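Local coordinates for protein phosphonate monoester hydrolase (Ruegeria pomeroyi, PDB 4UPK) that belongs to the sulfatase family of the alkaline phosphatase clan, enzymes of mixed alpha/beta fold, and assembles here as four copies of its chain, at residues A[450-455]-A[472-477]; A[362-367]-A[479-484]; A[435-440]-A[444-449]; A[271-276]-A[353-358]; A[465-470]-A[499-504]. One frame throughout, in Å; residues are numbered along the deposited sequence.

Contact 1: residues A[450-455]-A[472-477]; sequences FGFGPS and FAADLP
Phe452 holds CG between its backbone N and carbonyl carbon (chi1 61°), a setting that lays one ring face against the methyl of Ala474, whereas Phe450 and Leu476 both place CG anti to the carbonyl carbon; the side chains of this second pair cross at about a right angle. In the first pair Ala474 CB stands 3.7 Å from Phe452 CG, off the middle of the ring but still a CH-pi contact over the face. In the second, Leu476 CD2 lies over a face of the Phe450 ring, 4.0 Å from its centroid and displaced toward the rim, near Phe450 CD1 at 3.8 Å. The other methyl, CD1, turns to the ring of Phe472 and covers part of one of its faces, so that this leucine is wedged between two aromatic groups. No hydrogen bond links the segments. Between Ala474 and Leu476, whose CB atoms both point toward 450-455, the chain makes an inverse gamma turn centred on Asp475, with Leu476 N to Ala474 O at 2.8 Å. Arg511 and Arg515 of the second subunit reach the 472-477 loop. Apolar packing thus joins the end of helix 445-450 to a hairpin connection of the four-stranded antiparallel sheet characteristic of the C-terminal part of sulfatase-family enzymes.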
# COMPACT_ATOMS: atom_id res chain seq x y z
N PHE A 450 -41.55 2.95 -6.49
CA PHE A 450 -41.40 4.36 -6.14
C PHE A 450 -40.51 5.23 -7.04
O PHE A 450 -40.61 6.45 -6.98
CB PHE A 450 -41.21 4.58 -4.63
CG PHE A 450 -42.19 3.79 -3.79
CD1 PHE A 450 -43.54 4.12 -3.76
CD2 PHE A 450 -41.76 2.72 -3.02
CE1 PHE A 450 -44.44 3.37 -3.00
CE2 PHE A 450 -42.66 1.97 -2.25
CZ PHE A 450 -44.00 2.31 -2.24
N GLY A 451 -39.73 4.60 -7.91
CA GLY A 451 -38.95 5.29 -8.94
C GLY A 451 -37.66 6.00 -8.60
O GLY A 451 -37.15 6.74 -9.45
N PHE A 452 -37.08 5.74 -7.42
CA PHE A 452 -35.82 6.36 -6.98
C PHE A 452 -34.60 5.50 -7.39
O PHE A 452 -34.73 4.28 -7.55
CB PHE A 452 -35.85 6.61 -5.44
CG PHE A 452 -36.01 5.36 -4.59
CD1 PHE A 452 -34.90 4.64 -4.16
CD2 PHE A 452 -37.28 4.89 -4.23
CE1 PHE A 452 -35.04 3.47 -3.41
CE2 PHE A 452 -37.42 3.72 -3.47
CZ PHE A 452 -36.31 3.01 -3.09
N GLY A 453 -33.44 6.14 -7.50
CA GLY A 453 -32.19 5.48 -7.87
C GLY A 453 -31.39 4.96 -6.70
O GLY A 453 -31.77 5.16 -5.54
N PRO A 454 -30.21 4.34 -6.98
CA PRO A 454 -29.41 3.74 -5.89
C PRO A 454 -28.62 4.66 -4.95
O PRO A 454 -27.89 4.16 -4.09
CB PRO A 454 -28.54 2.71 -6.61
CG PRO A 454 -28.36 3.28 -7.98
CD PRO A 454 -29.62 4.02 -8.31
N SER A 455 -28.77 6.00 -5.11
CA SER A 455 -28.20 7.02 -4.24
C SER A 455 -29.27 7.45 -3.21
O SER A 455 -28.94 8.15 -2.25
CB SER A 455 -27.73 8.24 -5.05
OG SER A 455 -26.48 8.01 -5.67
N PHE A 472 -37.09 8.63 5.14
CA PHE A 472 -36.56 8.14 3.85
C PHE A 472 -35.74 9.21 3.12
O PHE A 472 -36.11 10.38 3.13
CB PHE A 472 -37.74 7.73 2.94
CG PHE A 472 -38.54 6.57 3.46
CD1 PHE A 472 -39.62 6.78 4.32
CD2 PHE A 472 -38.20 5.26 3.14
CE1 PHE A 472 -40.34 5.70 4.83
CE2 PHE A 472 -38.93 4.19 3.64
CZ PHE A 472 -40.00 4.42 4.47
N ALA A 473 -34.65 8.79 2.42
CA ALA A 473 -33.82 9.64 1.55
C ALA A 473 -34.66 9.95 0.30
O ALA A 473 -34.63 11.06 -0.21
CB ALA A 473 -32.55 8.90 1.16
N ALA A 474 -35.44 8.94 -0.17
CA ALA A 474 -36.36 9.05 -1.30
C ALA A 474 -37.61 9.88 -0.89
O ALA A 474 -37.85 10.11 0.30
CB ALA A 474 -36.79 7.66 -1.74
N ASP A 475 -38.39 10.32 -1.88
CA ASP A 475 -39.57 11.14 -1.66
C ASP A 475 -40.79 10.37 -1.12
O ASP A 475 -41.88 10.41 -1.70
CB ASP A 475 -39.90 11.97 -2.90
CG ASP A 475 -39.96 13.45 -2.58
OD1 ASP A 475 -41.03 13.91 -2.14
OD2 ASP A 475 -38.90 14.13 -2.70
N LEU A 476 -40.59 9.68 0.01
CA LEU A 476 -41.61 8.91 0.74
C LEU A 476 -41.82 9.58 2.09
O LEU A 476 -40.83 9.96 2.72
CB LEU A 476 -41.17 7.46 0.94
CG LEU A 476 -41.20 6.54 -0.28
CD1 LEU A 476 -40.58 5.20 0.06
CD2 LEU A 476 -42.64 6.34 -0.80
N PRO A 477 -43.07 9.75 2.55
CA PRO A 477 -43.27 10.45 3.84
C PRO A 477 -42.74 9.72 5.08
O PRO A 477 -42.58 8.49 5.07
CB PRO A 477 -44.80 10.65 3.90
CG PRO A 477 -45.37 9.60 3.03
CD PRO A 477 -44.37 9.41 1.92

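Contact 2: residues A[362-367]-A[479-484]; sequences TVYDAA and MLFDHQ
Tyr364 and Phe481 form the aromatic part of this contact, their side chains crossing at about a right angle. Neither stacked nor edge-to-face, the rings lie obliquely, with planes at 46° and centroids 5.6 Å apart. Tyr364 CE1 does the touching: it meets Phe481 CZ at 3.7 Å, with Phe481 CE2 and CE1 a little farther away. Arg355 adds a cation-pi contact to the tyrosine ring, and Phe280 also packs near it.

The aliphatic part is a tip-to-tip meeting of Val363 with Met479. Beyond CG the methionine chain is extended (chi2 -167°, chi3 -160°), which carries the thioether away from strand 479-482 to the valine; there Val363 CG2 lies 3.8 Å from Met479 SD and 3.9 Å from Met479 CE.

The polar groups bond within their own segment or to other parts of the chain. Asp482 OD1 accepts from Gln484 N at 3.0 Å in an Asx turn that bends the chain as it leaves the strand, and Asp365 is paired with Arg463 in a salt bridge.

With four buried side chains and no hydrogen bond across, the attraction between the two segments is apolar, while the Asp365 pair, through strand 458-463, adds a charged tie from the loop to the same sheet.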
# COMPACT_ATOMS: atom_id res chain seq x y z
N THR A 362 -37.37 -4.41 6.72
CA THR A 362 -38.47 -3.59 7.22
C THR A 362 -37.95 -2.59 8.26
O THR A 362 -36.74 -2.52 8.50
CB THR A 362 -39.65 -4.47 7.71
OG1 THR A 362 -40.76 -3.63 8.00
CG2 THR A 362 -39.31 -5.31 8.92
N VAL A 363 -38.87 -1.83 8.90
CA VAL A 363 -38.57 -0.77 9.87
C VAL A 363 -39.10 -1.07 11.29
O VAL A 363 -38.84 -0.28 12.20
CB VAL A 363 -39.03 0.63 9.36
CG1 VAL A 363 -38.32 0.99 8.06
CG2 VAL A 363 -40.55 0.70 9.19
N TYR A 364 -39.84 -2.19 11.47
CA TYR A 364 -40.37 -2.56 12.78
C TYR A 364 -39.29 -3.15 13.68
O TYR A 364 -38.36 -3.81 13.18
CB TYR A 364 -41.62 -3.47 12.70
CG TYR A 364 -42.82 -2.81 12.06
CD1 TYR A 364 -43.30 -1.58 12.53
CD2 TYR A 364 -43.49 -3.42 11.00
CE1 TYR A 364 -44.41 -0.97 11.95
CE2 TYR A 364 -44.62 -2.83 10.43
CZ TYR A 364 -45.07 -1.61 10.91
OH TYR A 364 -46.17 -1.00 10.34
N ASP A 365 -39.41 -2.89 15.00
CA ASP A 365 -38.47 -3.30 16.04
C ASP A 365 -38.06 -4.77 16.04
O ASP A 365 -36.89 -5.05 16.27
CB ASP A 365 -38.95 -2.84 17.44
CG ASP A 365 -38.89 -1.33 17.67
OD1 ASP A 365 -38.24 -0.62 16.85
OD2 ASP A 365 -39.44 -0.87 18.69
N ALA A 366 -39.01 -5.70 15.76
CA ALA A 366 -38.74 -7.14 15.73
C ALA A 366 -37.59 -7.52 14.77
O ALA A 366 -36.89 -8.50 15.02
CB ALA A 366 -40.02 -7.92 15.41
N ALA A 367 -37.34 -6.69 13.73
CA ALA A 367 -36.25 -6.89 12.76
C ALA A 367 -34.87 -6.47 13.31
O ALA A 367 -33.85 -6.85 12.73
CB ALA A 367 -36.56 -6.14 11.48
N MET A 479 -42.63 8.05 8.99
CA MET A 479 -43.51 7.24 9.81
C MET A 479 -43.32 7.72 11.24
O MET A 479 -42.22 8.11 11.62
CB MET A 479 -43.22 5.72 9.73
CG MET A 479 -43.11 5.19 8.33
SD MET A 479 -43.14 3.40 8.33
CE MET A 479 -42.43 3.04 6.75
N LEU A 480 -44.37 7.71 12.01
CA LEU A 480 -44.29 8.08 13.42
C LEU A 480 -45.17 7.14 14.24
O LEU A 480 -46.36 7.06 13.99
CB LEU A 480 -44.63 9.54 13.65
CG LEU A 480 -44.38 10.05 15.08
CD1 LEU A 480 -42.91 10.12 15.39
CD2 LEU A 480 -45.07 11.39 15.30
N PHE A 481 -44.55 6.40 15.19
CA PHE A 481 -45.22 5.45 16.06
C PHE A 481 -45.12 5.92 17.51
O PHE A 481 -44.02 6.09 18.02
CB PHE A 481 -44.65 4.02 15.87
CG PHE A 481 -44.55 3.58 14.42
CD1 PHE A 481 -45.69 3.43 13.64
CD2 PHE A 481 -43.32 3.30 13.85
CE1 PHE A 481 -45.60 3.03 12.30
CE2 PHE A 481 -43.23 2.89 12.51
CZ PHE A 481 -44.37 2.75 11.75
N ASP A 482 -46.26 6.16 18.14
CA ASP A 482 -46.37 6.59 19.53
C ASP A 482 -46.55 5.36 20.45
O ASP A 482 -47.58 4.68 20.39
CB ASP A 482 -47.54 7.58 19.67
CG ASP A 482 -47.79 8.16 21.06
OD1 ASP A 482 -46.96 7.90 21.98
OD2 ASP A 482 -48.82 8.84 21.24
N HIS A 483 -45.55 5.08 21.30
CA HIS A 483 -45.60 3.96 22.24
C HIS A 483 -46.50 4.18 23.48
O HIS A 483 -46.76 3.24 24.22
CB HIS A 483 -44.20 3.39 22.53
CG HIS A 483 -43.44 2.99 21.29
ND1 HIS A 483 -43.81 1.88 20.53
CD2 HIS A 483 -42.37 3.58 20.70
CE1 HIS A 483 -42.96 1.82 19.52
NE2 HIS A 483 -42.07 2.83 19.58
N GLN A 484 -47.03 5.41 23.64
CA GLN A 484 -48.00 5.76 24.67
C GLN A 484 -49.43 5.63 24.09
O GLN A 484 -50.41 5.67 24.83
CB GLN A 484 -47.76 7.18 25.20
CG GLN A 484 -46.87 7.22 26.44
CD GLN A 484 -46.50 8.63 26.84
OE1 GLN A 484 -45.33 8.91 27.11
NE2 GLN A 484 -47.47 9.55 26.89

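Contact 3: residues A[435-440]-A[444-449]; sequences LDISEP and TLWQQE
Ile437 lies across one face of the Trp446 indole, the two side chains meeting at about a right angle. Its CG2 sits almost centrally over the six-membered ring, 3.8 Å from the centroid, in a CH-pi contact, while CD1 covers the five-membered part and comes within 3.6 Å of Trp446 CG. With CG1 set between the backbone N and the carbonyl carbon (chi1 62°), both branches can rest on the same indole face.

Beside this apolar patch the backbone of 435-440 is gripped by polar groups at the start of helix 445-450. Thr444 OG1 donates to Ile437 O at 2.6 Å, from above the carbonyl plane, and also accepts from Gln447 N as the helix N-cap. Gln447 OE1 takes Glu439 N at 2.9 Å and Thr444 N at 3.3 Å from opposite faces of its amide plane, the latter completing a capping box. A water links Gln447 NE2, 3.0 Å away, to Glu439 O.

Farther out, Asp436 OD1 accepts Ser438 N, closing an Asx turn, and Ser438 OG as well, and Arg102 binds the two side chains. The indole is fixed by Trp446 NE1 bonding to Phe279 O and by stacking on the Phe279 ring.

Doubly engaged OG1 and OE1 atoms therefore tie the first helical turn to the chain leaving strand 431-436, and the amide's rotation is set by partners at both its ends.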
# COMPACT_ATOMS: atom_id res chain seq x y z
N LEU A 435 -31.29 1.37 6.95
CA LEU A 435 -31.59 0.33 5.96
C LEU A 435 -31.39 0.94 4.60
O LEU A 435 -31.40 2.16 4.47
CB LEU A 435 -33.05 -0.18 6.15
CG LEU A 435 -33.47 -1.48 5.43
CD1 LEU A 435 -32.92 -2.71 6.15
CD2 LEU A 435 -34.99 -1.59 5.36
N ASP A 436 -31.12 0.11 3.60
CA ASP A 436 -30.98 0.58 2.23
C ASP A 436 -31.90 -0.28 1.39
O ASP A 436 -31.75 -1.51 1.36
CB ASP A 436 -29.52 0.55 1.71
CG ASP A 436 -29.38 1.34 0.42
OD1 ASP A 436 -29.91 0.89 -0.61
OD2 ASP A 436 -28.83 2.45 0.46
N ILE A 437 -32.91 0.38 0.76
CA ILE A 437 -33.94 -0.23 -0.07
C ILE A 437 -33.69 -0.08 -1.58
O ILE A 437 -34.63 -0.11 -2.38
CB ILE A 437 -35.40 0.10 0.40
CG1 ILE A 437 -35.72 1.60 0.35
CG2 ILE A 437 -35.68 -0.52 1.78
CD1 ILE A 437 -37.12 1.93 0.43
N SER A 438 -32.40 0.06 -1.97
CA SER A 438 -31.96 0.14 -3.37
C SER A 438 -30.90 -0.96 -3.65
O SER A 438 -30.32 -1.50 -2.71
CB SER A 438 -31.41 1.52 -3.70
OG SER A 438 -30.10 1.71 -3.17
N GLU A 439 -30.73 -1.33 -4.92
CA GLU A 439 -29.78 -2.35 -5.39
C GLU A 439 -29.23 -1.85 -6.71
O GLU A 439 -30.03 -1.66 -7.63
CB GLU A 439 -30.46 -3.73 -5.53
CG GLU A 439 -29.49 -4.88 -5.75
CD GLU A 439 -28.54 -5.14 -4.60
OE1 GLU A 439 -29.00 -5.51 -3.50
OE2 GLU A 439 -27.32 -4.96 -4.80
N PRO A 440 -27.90 -1.51 -6.76
CA PRO A 440 -27.34 -0.88 -7.99
C PRO A 440 -27.53 -1.58 -9.33
O PRO A 440 -27.77 -0.90 -10.32
CB PRO A 440 -25.85 -0.71 -7.65
CG PRO A 440 -25.79 -0.72 -6.16
CD PRO A 440 -26.87 -1.64 -5.71
N THR A 444 -34.80 -2.97 -6.74
CA THR A 444 -35.65 -3.62 -5.75
C THR A 444 -37.12 -3.34 -6.04
O THR A 444 -37.43 -2.49 -6.88
CB THR A 444 -35.29 -3.13 -4.30
OG1 THR A 444 -35.65 -1.76 -4.13
CG2 THR A 444 -33.84 -3.36 -3.92
N LEU A 445 -38.03 -4.01 -5.31
CA LEU A 445 -39.47 -3.79 -5.42
C LEU A 445 -39.86 -2.35 -5.06
O LEU A 445 -40.72 -1.78 -5.70
CB LEU A 445 -40.29 -4.84 -4.60
CG LEU A 445 -40.14 -6.32 -5.04
CD1 LEU A 445 -40.67 -7.26 -3.98
CD2 LEU A 445 -40.86 -6.59 -6.32
N TRP A 446 -39.16 -1.74 -4.08
CA TRP A 446 -39.35 -0.33 -3.67
C TRP A 446 -38.93 0.62 -4.78
O TRP A 446 -39.61 1.61 -5.01
CB TRP A 446 -38.51 -0.03 -2.42
CG TRP A 446 -38.97 -0.75 -1.19
CD1 TRP A 446 -39.98 -0.39 -0.35
CD2 TRP A 446 -38.37 -1.92 -0.62
NE1 TRP A 446 -40.06 -1.27 0.70
CE2 TRP A 446 -39.08 -2.21 0.57
CE3 TRP A 446 -37.32 -2.77 -1.01
CZ2 TRP A 446 -38.77 -3.32 1.37
CZ3 TRP A 446 -37.02 -3.88 -0.22
CH2 TRP A 446 -37.76 -4.15 0.94
N GLN A 447 -37.81 0.32 -5.48
CA GLN A 447 -37.29 1.13 -6.59
C GLN A 447 -38.23 1.09 -7.77
O GLN A 447 -38.45 2.13 -8.39
CB GLN A 447 -35.91 0.65 -7.04
CG GLN A 447 -34.79 1.14 -6.16
CD GLN A 447 -33.45 0.79 -6.72
OE1 GLN A 447 -32.93 -0.30 -6.51
NE2 GLN A 447 -32.85 1.72 -7.44
N GLN A 448 -38.77 -0.12 -8.07
CA GLN A 448 -39.70 -0.37 -9.17
C GLN A 448 -41.02 0.38 -8.95
O GLN A 448 -41.55 0.94 -9.89
CB GLN A 448 -39.98 -1.88 -9.30
CG GLN A 448 -38.85 -2.67 -9.92
CD GLN A 448 -38.99 -4.15 -9.66
OE1 GLN A 448 -39.97 -4.79 -10.07
NE2 GLN A 448 -38.00 -4.74 -9.00
N GLU A 449 -41.53 0.39 -7.70
CA GLU A 449 -42.80 1.02 -7.36
C GLU A 449 -42.66 2.52 -7.09
O GLU A 449 -43.57 3.28 -7.41
CB GLU A 449 -43.45 0.30 -6.15
CG GLU A 449 -44.92 0.64 -5.92
CD GLU A 449 -45.68 -0.28 -4.98
OE1 GLU A 449 -45.63 -1.51 -5.18
OE2 GLU A 449 -46.39 0.25 -4.09
O HOH W 1 -30.73 0.35 -9.08

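Contact 4: residues A[271-276]-A[353-358]; sequences DDETAE and GDRHSW
Glu273, on helix 270-275, is the residue through which this segment meets Arg355 and His356. Its chain begins with CG anti to the carbonyl carbon and then bends at chi2 (-51°), turning the carboxylate to Arg355. Glu273 CG lies near the plane of the His356 ring, at the edge, 3.4 Å from His356 CD2. The carboxylate that follows crosses the guanidinium of Arg355 with their planes 59° apart. In this salt bridge the straightest bond is Arg355 NE to Glu273 OE2, 3.0 Å long, nearly linear at 172° and in the guanidinium plane. Glu273 OE1 gets weaker, bent bonds from Arg355 NE at 3.0 Å and from Arg355 NH2 at 2.9 Å. OE2 also accepts from Leu267 N, and the carbonyl of Leu267 bonds His356 NE2, so one short loop steadies both acid and imidazole. Last in the segment, Glu276 bonds through its backbone O to Asn491 ND2. The arginine also bonds Glu488 O through NH1 and makes cation-pi contacts with Phe489 and Tyr364. A buried carboxylate and guanidinium thus balance one another, and the pairing probably favours the ionised form of the buried glutamate.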
# COMPACT_ATOMS: atom_id res chain seq x y z
N ASP A 271 -53.73 -5.44 3.25
CA ASP A 271 -54.05 -4.08 2.85
C ASP A 271 -54.10 -3.11 4.03
O ASP A 271 -53.91 -1.93 3.79
CB ASP A 271 -55.31 -3.99 1.97
CG ASP A 271 -56.60 -4.50 2.59
OD1 ASP A 271 -56.55 -5.54 3.29
OD2 ASP A 271 -57.67 -3.92 2.30
N ASP A 272 -54.31 -3.59 5.28
CA ASP A 272 -54.34 -2.76 6.51
C ASP A 272 -52.94 -2.36 6.86
O ASP A 272 -52.71 -1.25 7.34
CB ASP A 272 -54.94 -3.51 7.71
CG ASP A 272 -56.34 -4.03 7.49
OD1 ASP A 272 -57.15 -3.31 6.85
OD2 ASP A 272 -56.64 -5.14 7.96
N GLU A 273 -52.01 -3.30 6.65
CA GLU A 273 -50.58 -3.14 6.88
C GLU A 273 -49.98 -2.09 5.96
O GLU A 273 -49.25 -1.19 6.41
CB GLU A 273 -49.86 -4.51 6.73
CG GLU A 273 -50.02 -5.45 7.92
CD GLU A 273 -49.70 -4.91 9.32
OE1 GLU A 273 -49.01 -3.88 9.44
OE2 GLU A 273 -50.11 -5.58 10.29
N THR A 274 -50.29 -2.20 4.68
CA THR A 274 -49.83 -1.32 3.61
C THR A 274 -50.54 0.05 3.68
O THR A 274 -49.95 1.04 3.27
CB THR A 274 -49.95 -2.02 2.26
OG1 THR A 274 -51.31 -2.32 2.06
CG2 THR A 274 -49.21 -3.30 2.21
N ALA A 275 -51.78 0.12 4.19
CA ALA A 275 -52.51 1.40 4.37
C ALA A 275 -51.77 2.32 5.35
O ALA A 275 -51.92 3.54 5.26
CB ALA A 275 -53.93 1.16 4.86
N GLU A 276 -50.95 1.74 6.26
CA GLU A 276 -50.18 2.48 7.25
C GLU A 276 -49.04 3.30 6.62
O GLU A 276 -48.80 4.44 7.03
CB GLU A 276 -49.71 1.59 8.42
CG GLU A 276 -50.84 1.10 9.33
CD GLU A 276 -51.79 2.15 9.85
OE1 GLU A 276 -51.32 3.19 10.37
OE2 GLU A 276 -53.02 1.93 9.77
N GLY A 353 -43.71 -13.50 10.58
CA GLY A 353 -45.13 -13.41 10.29
C GLY A 353 -45.76 -12.15 10.85
O GLY A 353 -46.87 -11.80 10.45
N ASP A 354 -45.06 -11.49 11.80
CA ASP A 354 -45.54 -10.25 12.42
C ASP A 354 -45.72 -9.22 11.32
O ASP A 354 -44.84 -9.09 10.47
CB ASP A 354 -44.55 -9.72 13.49
CG ASP A 354 -44.60 -10.41 14.84
OD1 ASP A 354 -45.35 -11.40 14.98
OD2 ASP A 354 -43.87 -9.98 15.75
N ARG A 355 -46.88 -8.52 11.34
CA ARG A 355 -47.24 -7.44 10.40
C ARG A 355 -47.27 -7.91 8.93
O ARG A 355 -46.91 -7.15 8.02
CB ARG A 355 -46.31 -6.20 10.58
CG ARG A 355 -46.04 -5.80 12.04
CD ARG A 355 -47.32 -5.58 12.84
NE ARG A 355 -48.14 -4.52 12.24
CZ ARG A 355 -48.01 -3.23 12.49
NH1 ARG A 355 -47.11 -2.80 13.37
NH2 ARG A 355 -48.79 -2.34 11.89
N HIS A 356 -47.67 -9.17 8.72
CA HIS A 356 -47.78 -9.89 7.43
C HIS A 356 -46.46 -9.93 6.65
O HIS A 356 -46.47 -9.93 5.42
CB HIS A 356 -48.97 -9.37 6.59
CG HIS A 356 -50.29 -9.54 7.27
ND1 HIS A 356 -51.01 -10.70 7.15
CD2 HIS A 356 -50.96 -8.69 8.09
CE1 HIS A 356 -52.11 -10.52 7.86
NE2 HIS A 356 -52.12 -9.33 8.46
N SER A 357 -45.33 -9.96 7.39
CA SER A 357 -44.00 -9.95 6.82
C SER A 357 -43.04 -10.95 7.47
O SER A 357 -43.28 -11.41 8.59
CB SER A 357 -43.42 -8.54 6.80
OG SER A 357 -43.29 -8.05 8.12
N TRP A 358 -41.97 -11.31 6.73
CA TRP A 358 -40.94 -12.27 7.12
C TRP A 358 -39.60 -11.64 6.83
O TRP A 358 -39.51 -10.74 6.00
CB TRP A 358 -41.12 -13.58 6.32
CG TRP A 358 -42.40 -14.29 6.66
CD1 TRP A 358 -43.64 -13.98 6.20
CD2 TRP A 358 -42.57 -15.31 7.65
NE1 TRP A 358 -44.58 -14.73 6.85
CE2 TRP A 358 -43.95 -15.59 7.71
CE3 TRP A 358 -41.69 -16.03 8.48
CZ2 TRP A 358 -44.48 -16.58 8.55
CZ3 TRP A 358 -42.21 -17.00 9.33
CH2 TRP A 358 -43.59 -17.26 9.36

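Contact 5: residues A[465-470]-A[499-504]; sequences ARFTLV and AADLAR
Strand 467-470 and helix 499-504 pass at a closest axis distance of 9.8 Å, inclined by 66°, a spacing that leaves room for one layer of side chains from Phe467 and Leu469 against Asp501, Leu502 and Arg504. Alternate strand residues face the helix, with Phe467 nearest Asp501 and Leu469 nearest Leu502. The Phe467 ring takes the carboxylate obliquely, their planes 38° apart: Asp501 OD2 is 3.2 Å from Phe467 CZ, and Asp501 CB makes an off-centre CH-pi contact with the ring. Arg504, bent at chi3 (49°), swings its guanidinium back along the helix, so that NH2 donates to Asp501 OD1 at 3.3 Å in a salt bridge one turn apart. The edge of the same guanidinium meets Phe467 CE2, 3.8 Å from Arg504 NH2. Asp501 OD2 has its own partner in His498 ND1. Farther along the strand the two leucines cross at about a right angle, Leu469 CD1 to Leu502 CD1 at 3.7 Å. Leu505 and Met509, farther along helix 499-515, continue the packing on Phe467 and Leu469, and Arg507 of the second subunit leans on Leu502. Helix 499-515 thereby covers one face of the antiparallel sheet, in which strand 467-472 runs between strands 458-463 and 479-482.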
# COMPACT_ATOMS: atom_id res chain seq x y z
N ALA A 465 -37.82 7.29 23.79
CA ALA A 465 -38.55 6.65 24.90
C ALA A 465 -40.07 6.47 24.62
O ALA A 465 -40.67 5.47 25.02
CB ALA A 465 -38.35 7.45 26.18
N ARG A 466 -40.67 7.46 23.90
CA ARG A 466 -42.07 7.49 23.53
C ARG A 466 -42.31 7.19 22.02
O ARG A 466 -43.21 6.43 21.68
CB ARG A 466 -42.69 8.85 23.91
CG ARG A 466 -44.17 8.92 23.56
CD ARG A 466 -44.82 10.19 24.00
NE ARG A 466 -46.17 10.27 23.44
CZ ARG A 466 -46.84 11.40 23.27
NH1 ARG A 466 -46.31 12.56 23.61
NH2 ARG A 466 -48.05 11.38 22.73
N PHE A 467 -41.55 7.83 21.14
CA PHE A 467 -41.77 7.66 19.71
C PHE A 467 -40.71 6.90 18.95
O PHE A 467 -39.57 6.75 19.41
CB PHE A 467 -41.93 9.03 19.05
CG PHE A 467 -43.11 9.88 19.48
CD1 PHE A 467 -44.35 9.73 18.88
CD2 PHE A 467 -42.95 10.90 20.42
CE1 PHE A 467 -45.43 10.56 19.25
CE2 PHE A 467 -44.03 11.72 20.78
CZ PHE A 467 -45.27 11.52 20.20
N THR A 468 -41.10 6.43 17.76
CA THR A 468 -40.23 5.83 16.75
C THR A 468 -40.51 6.61 15.48
O THR A 468 -41.66 6.72 15.06
CB THR A 468 -40.39 4.31 16.60
OG1 THR A 468 -40.03 3.69 17.82
CG2 THR A 468 -39.53 3.74 15.46
N LEU A 469 -39.46 7.19 14.93
CA LEU A 469 -39.51 7.97 13.70
C LEU A 469 -38.77 7.20 12.59
O LEU A 469 -37.68 6.67 12.83
CB LEU A 469 -38.87 9.36 13.93
CG LEU A 469 -38.57 10.20 12.67
CD1 LEU A 469 -39.82 10.89 12.13
CD2 LEU A 469 -37.52 11.18 12.95
N VAL A 470 -39.37 7.15 11.38
CA VAL A 470 -38.79 6.56 10.19
C VAL A 470 -38.70 7.68 9.14
O VAL A 470 -39.70 8.33 8.85
CB VAL A 470 -39.55 5.32 9.66
CG1 VAL A 470 -38.93 4.79 8.36
CG2 VAL A 470 -39.62 4.20 10.71
N ALA A 499 -47.46 16.97 14.67
CA ALA A 499 -46.56 17.76 13.82
C ALA A 499 -45.32 18.31 14.57
O ALA A 499 -44.22 18.27 14.04
CB ALA A 499 -47.32 18.88 13.12
N ALA A 500 -45.51 18.78 15.82
CA ALA A 500 -44.42 19.28 16.66
C ALA A 500 -43.49 18.15 17.13
O ALA A 500 -42.28 18.37 17.19
CB ALA A 500 -44.98 20.05 17.85
N ASP A 501 -44.04 16.93 17.43
CA ASP A 501 -43.25 15.76 17.83
C ASP A 501 -42.41 15.30 16.66
O ASP A 501 -41.22 15.03 16.84
CB ASP A 501 -44.13 14.61 18.33
CG ASP A 501 -44.99 14.92 19.54
OD1 ASP A 501 -44.44 15.38 20.56
OD2 ASP A 501 -46.18 14.56 19.51
N LEU A 502 -43.03 15.26 15.45
CA LEU A 502 -42.41 14.87 14.17
C LEU A 502 -41.21 15.78 13.85
O LEU A 502 -40.13 15.28 13.55
CB LEU A 502 -43.48 14.93 13.04
CG LEU A 502 -43.06 14.49 11.62
CD1 LEU A 502 -42.78 13.00 11.56
CD2 LEU A 502 -44.14 14.85 10.62
N ALA A 503 -41.41 17.12 13.96
CA ALA A 503 -40.36 18.11 13.71
C ALA A 503 -39.18 18.00 14.71
O ALA A 503 -38.01 18.10 14.31
CB ALA A 503 -40.95 19.51 13.71
N ARG A 504 -39.50 17.79 16.00
CA ARG A 504 -38.54 17.65 17.10
C ARG A 504 -37.67 16.39 16.95
O ARG A 504 -36.45 16.46 17.12
CB ARG A 504 -39.29 17.66 18.46
CG ARG A 504 -38.39 17.45 19.69
CD ARG A 504 -39.16 17.41 21.00
NE ARG A 504 -40.31 16.50 20.94
CZ ARG A 504 -40.27 15.21 21.23
NH1 ARG A 504 -39.14 14.64 21.64
NH2 ARG A 504 -41.36 14.47 21.13

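In the fold
Contacts 2, 3 and 5 reach the same antiparallel sheet: contact 2 joins it to a loop of the larger part of the fold, contact 5 to helix 499-515, and contact 3 lies where strand 431-436 ends. Contacts 1 and 3 share helix 445-450 and touch through Phe452 and Gln447, yet one is purely apolar and partly buried and the other is buried and rich in capping bonds. Contact 4, ionic but also buried, lies off the sheet and meets contact 2 where Arg355 approaches Tyr364. Contact 5, partly buried, combines an aspartate-arginine pair beside an aromatic ring with leucine packing. The second subunit approaches contacts 1, 3 and 5, whereas contacts 2 and 4 are internal to one chain.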